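Local coordinates for surface glycan binding protein B (Bacteroides ovatus, PDB 6E57) that binds mixed-linkage beta-glucan at the cell surface and probably serves uptake of this cereal polysaccharide by a gut bacterium, at residues A[131-136]-A[208-213]; A[145-150]-A[217-222]. All coordinates share one frame; numbering follows the deposited sequence.

Overall arrangement
Contacts 1 and 2 lie at the two ends of strand 209-217, in one domain that is probably an immunoglobulin-like beta-sandwich. Contact 1 sets the start of strand 135-137 beside the beginning of 209-217; contact 2 sets the turn after strand 144-145 beside its end, where the chain leaves it. The centres of the two contacts are about 24 Å apart. Both are largely buried, although N219 in contact 2 is exposed. Contact 1 has a proline stacked on a tyrosine ring and a water between two carbonyls. In contact 2 the backbones pair directly, in a parallel bridge lined by valines. Contact 1 faces the preceding domain through R59 and T104, while contact 2 leads into the following one, where N242 takes up polar groups.

Contact 1: residues A[131-136]-A[208-213]; sequences ADDPQS and NQYGAD
P134 and S136 run in the same direction as Y210 and A212, the CA atoms lying 6.6 Å apart for P134 and Y210 and 5.1 Å for S136 and A212, but the two backbones do not bond directly. Instead, one water spans the gap. It donates one O-H to P134 O at 3.1 Å and the other to G211 O at 3.0 Å, bridging two acceptors.

The main side-chain contact is a CH-pi stack. P134 CD sits 3.5 Å from the centroid of the Y210 ring and only 7° off its normal, so this carbon comes down over the centre of one face of the phenol, with the two side chains at a slant. Y210 reaches this place because its CG stands beside the backbone N (chi1 -52°), which brings the ring across to the proline; the hydroxyl at its far end bonds to D204. D133 meets the ring on the CD2/CE2 side, with OD1 3.4 Å from Y210 CE2. Its carboxylate plane is turned 56° from the ring, an oblique approach rather than a stack. The charge of D133 is answered by a salt bridge to R59, which belongs to the preceding domain. Just beyond, Q135 turns back on its own segment and NE2 gives a 2.9 Å hydrogen bond to D133 O.

Further along, S136 CB and A212 CB approach to 4.3 Å. R143 ties these two residues together, bonding to S136 OG and to A212 O; S136 OG also bonds to Y154 O.

Q135 bonds its backbone to S156, whereas Y210 pairs with L202 of the neighbouring strand 196-203. The layout is consistent with an immunoglobulin-like beta-sandwich, in which a first strand runs parallel to the last.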
# COMPACT_ATOMS: atom_id res chain seq x y z
N ALA A 131 -0.40 19.99 14.13
CA ALA A 131 -1.70 20.02 13.46
C ALA A 131 -1.68 20.99 12.27
O ALA A 131 -2.20 20.67 11.20
CB ALA A 131 -2.78 20.38 14.46
N ASP A 132 -1.06 22.16 12.48
CA ASP A 132 -1.09 23.27 11.53
C ASP A 132 0.04 23.17 10.49
O ASP A 132 0.05 23.92 9.52
CB ASP A 132 -1.03 24.62 12.26
CG ASP A 132 -2.34 25.06 12.91
OD1 ASP A 132 -3.37 24.40 12.68
OD2 ASP A 132 -2.31 26.07 13.64
N ASP A 133 0.99 22.24 10.70
CA ASP A 133 2.13 22.06 9.78
C ASP A 133 1.64 21.56 8.43
O ASP A 133 0.73 20.73 8.37
CB ASP A 133 3.14 21.04 10.31
CG ASP A 133 4.05 21.54 11.42
OD1 ASP A 133 3.87 22.69 11.85
OD2 ASP A 133 4.93 20.76 11.84
N PRO A 134 2.24 22.02 7.31
CA PRO A 134 2.16 21.30 6.04
C PRO A 134 2.80 19.91 6.23
O PRO A 134 3.93 19.82 6.71
CB PRO A 134 2.95 22.15 5.04
CG PRO A 134 3.00 23.53 5.68
CD PRO A 134 2.98 23.28 7.18
N GLN A 135 2.06 18.87 5.87
CA GLN A 135 2.47 17.50 6.13
C GLN A 135 1.93 16.58 5.03
O GLN A 135 0.94 16.91 4.37
CB GLN A 135 1.99 17.06 7.51
CG GLN A 135 0.48 17.08 7.68
CD GLN A 135 0.08 17.12 9.14
OE1 GLN A 135 -0.37 16.13 9.71
NE2 GLN A 135 0.28 18.27 9.76
N SER A 136 2.60 15.44 4.84
CA SER A 136 2.24 14.48 3.82
C SER A 136 2.80 13.10 4.18
O SER A 136 3.98 12.97 4.51
CB SER A 136 2.74 14.93 2.47
OG SER A 136 2.29 14.05 1.44
N ASN A 208 10.02 28.69 6.08
CA ASN A 208 9.95 27.58 7.02
C ASN A 208 9.90 26.25 6.26
O ASN A 208 9.33 26.17 5.17
CB ASN A 208 8.74 27.69 7.95
CG ASN A 208 8.72 28.97 8.74
OD1 ASN A 208 9.74 29.38 9.30
ND2 ASN A 208 7.57 29.62 8.80
N GLN A 209 10.49 25.21 6.86
CA GLN A 209 10.63 23.90 6.24
C GLN A 209 9.97 22.83 7.12
O GLN A 209 10.02 22.91 8.34
CB GLN A 209 12.11 23.61 5.99
CG GLN A 209 12.74 24.62 5.04
CD GLN A 209 14.12 24.19 4.58
OE1 GLN A 209 14.84 23.49 5.30
NE2 GLN A 209 14.49 24.62 3.39
N TYR A 210 9.34 21.84 6.46
CA TYR A 210 8.61 20.77 7.12
C TYR A 210 8.91 19.45 6.41
O TYR A 210 9.04 19.42 5.18
CB TYR A 210 7.11 21.04 7.11
CG TYR A 210 6.70 22.40 7.63
CD1 TYR A 210 6.64 23.49 6.78
CD2 TYR A 210 6.39 22.59 8.96
CE1 TYR A 210 6.26 24.74 7.24
CE2 TYR A 210 6.01 23.83 9.44
CZ TYR A 210 5.95 24.91 8.58
OH TYR A 210 5.58 26.14 9.05
N GLY A 211 8.99 18.36 7.18
CA GLY A 211 9.31 17.04 6.65
C GLY A 211 8.10 16.39 6.01
O GLY A 211 6.97 16.58 6.46
N ALA A 212 8.34 15.62 4.94
CA ALA A 212 7.29 14.92 4.19
C ALA A 212 7.76 13.52 3.75
O ALA A 212 7.26 12.99 2.75
CB ALA A 212 6.89 15.77 3.01
N ASP A 213 8.70 12.93 4.50
CA ASP A 213 9.10 11.53 4.36
C ASP A 213 9.69 11.29 2.95
O ASP A 213 10.16 12.23 2.32
CB ASP A 213 7.95 10.60 4.75
CG ASP A 213 8.08 10.05 6.15
OD1 ASP A 213 9.19 9.58 6.49
OD2 ASP A 213 7.09 10.09 6.91
O HOH W 1 5.55 18.09 8.63

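Contact 2: residues A[145-150]-A[217-222]; sequences VSPGKT and VTNASL
V145 and V217 form a parallel beta bridge, their CA atoms 5.1 Å apart, where the short strand 144-145 edges the last strand of what is probably an immunoglobulin-like sandwich. The two valines lie on the same face of the sheet and cross at a slant, so that one methyl of each does the touching: V145 CG2 meets V217 CG2 at 3.9 Å. V217 holds its other branch, CG1, anti to the backbone N (chi1 -177°). That turns CG1 the other way, toward the P147 ring, where it comes 3.9 Å from CD. One valine thus serves two neighbours, a side chain of the bridge and the proline that follows it.

P147 points into the contact from the second position of a type II turn running from S146 to K149. The side chains of P147 and N219 cross at about a right angle, with OD1 of N219 toward CG and CD of the proline. The T218 carbonyl lies close by as well, its O 3.6 Å from S146 CA in a CA-H...O contact, and it takes a hydrogen bond from N242 in the next domain. N242 also bonds to S146 OG, so both segments are tied to the same residue just where the chain leaves this domain.

The backbones are joined by T218 N, which donates to V145 O at 3.1 Å; V145 also bonds its backbone to K216. The same oxygen, V145 O, receives a CA-H...O contact from V217 CA at 3.4 Å. T218 directs its own CB away from the neighbouring segment. Its hydroxyl makes a weak bond with E195 and closes an ST turn, in which A220 N donates to T218 OG1 at 2.9 Å with an N-H...O angle of 153°.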
# COMPACT_ATOMS: atom_id res chain seq x y z
N VAL A 145 7.69 7.81 -8.07
CA VAL A 145 7.62 8.88 -9.06
C VAL A 145 8.66 8.63 -10.15
O VAL A 145 9.57 7.82 -9.97
CB VAL A 145 7.82 10.26 -8.40
CG1 VAL A 145 6.81 10.50 -7.29
CG2 VAL A 145 9.23 10.44 -7.88
N SER A 146 8.52 9.35 -11.26
CA SER A 146 9.33 9.18 -12.45
C SER A 146 9.88 10.53 -12.90
O SER A 146 9.14 11.52 -12.91
CB SER A 146 8.53 8.51 -13.54
OG SER A 146 9.26 8.45 -14.76
N PRO A 147 11.17 10.63 -13.28
CA PRO A 147 11.77 11.92 -13.63
C PRO A 147 11.20 12.48 -14.94
O PRO A 147 11.10 11.76 -15.93
CB PRO A 147 13.27 11.60 -13.77
CG PRO A 147 13.30 10.13 -14.12
CD PRO A 147 12.12 9.52 -13.40
N GLY A 148 10.80 13.76 -14.89
CA GLY A 148 10.19 14.47 -16.02
C GLY A 148 8.68 14.54 -15.90
O GLY A 148 8.05 15.40 -16.53
N LYS A 149 8.09 13.66 -15.08
CA LYS A 149 6.64 13.48 -15.00
C LYS A 149 6.10 14.17 -13.74
O LYS A 149 6.86 14.59 -12.87
CB LYS A 149 6.31 11.98 -14.97
CG LYS A 149 6.95 11.18 -16.09
CD LYS A 149 6.15 9.96 -16.48
CE LYS A 149 6.70 9.28 -17.72
NZ LYS A 149 5.83 8.17 -18.15
N THR A 150 4.77 14.26 -13.67
CA THR A 150 4.05 14.85 -12.55
C THR A 150 3.83 13.77 -11.48
O THR A 150 3.72 12.59 -11.80
CB THR A 150 2.72 15.46 -13.02
OG1 THR A 150 1.91 14.44 -13.60
CG2 THR A 150 2.91 16.57 -14.03
N VAL A 217 12.38 7.54 -6.84
CA VAL A 217 12.52 7.92 -8.24
C VAL A 217 13.02 6.70 -9.03
O VAL A 217 14.07 6.15 -8.71
CB VAL A 217 13.49 9.11 -8.39
CG1 VAL A 217 13.59 9.58 -9.84
CG2 VAL A 217 13.10 10.26 -7.48
N THR A 218 12.26 6.31 -10.06
CA THR A 218 12.61 5.18 -10.92
C THR A 218 12.23 5.48 -12.38
O THR A 218 11.23 6.15 -12.65
CB THR A 218 11.93 3.88 -10.45
OG1 THR A 218 12.31 2.83 -11.34
CG2 THR A 218 10.42 3.98 -10.41
N ASN A 219 13.06 4.97 -13.30
CA ASN A 219 12.81 4.98 -14.74
C ASN A 219 12.18 3.66 -15.18
O ASN A 219 11.70 3.54 -16.31
CB ASN A 219 14.09 5.21 -15.54
CG ASN A 219 14.73 6.55 -15.25
OD1 ASN A 219 14.14 7.59 -15.51
ND2 ASN A 219 15.95 6.53 -14.73
N ALA A 220 12.18 2.66 -14.28
CA ALA A 220 11.75 1.31 -14.60
C ALA A 220 10.23 1.29 -14.77
O ALA A 220 9.50 2.02 -14.10
CB ALA A 220 12.18 0.35 -13.53
N SER A 221 9.77 0.44 -15.70
CA SER A 221 8.38 0.06 -15.79
C SER A 221 8.06 -0.85 -14.60
O SER A 221 8.37 -2.04 -14.63
CB SER A 221 8.10 -0.61 -17.11
OG SER A 221 8.58 0.19 -18.18
N LEU A 222 7.47 -0.27 -13.55
CA LEU A 222 7.23 -0.97 -12.29
C LEU A 222 5.73 -1.17 -12.10
O LEU A 222 5.00 -0.22 -11.84
CB LEU A 222 7.84 -0.15 -11.14
CG LEU A 222 7.69 -0.76 -9.75
CD1 LEU A 222 8.50 -2.03 -9.62
CD2 LEU A 222 8.10 0.24 -8.68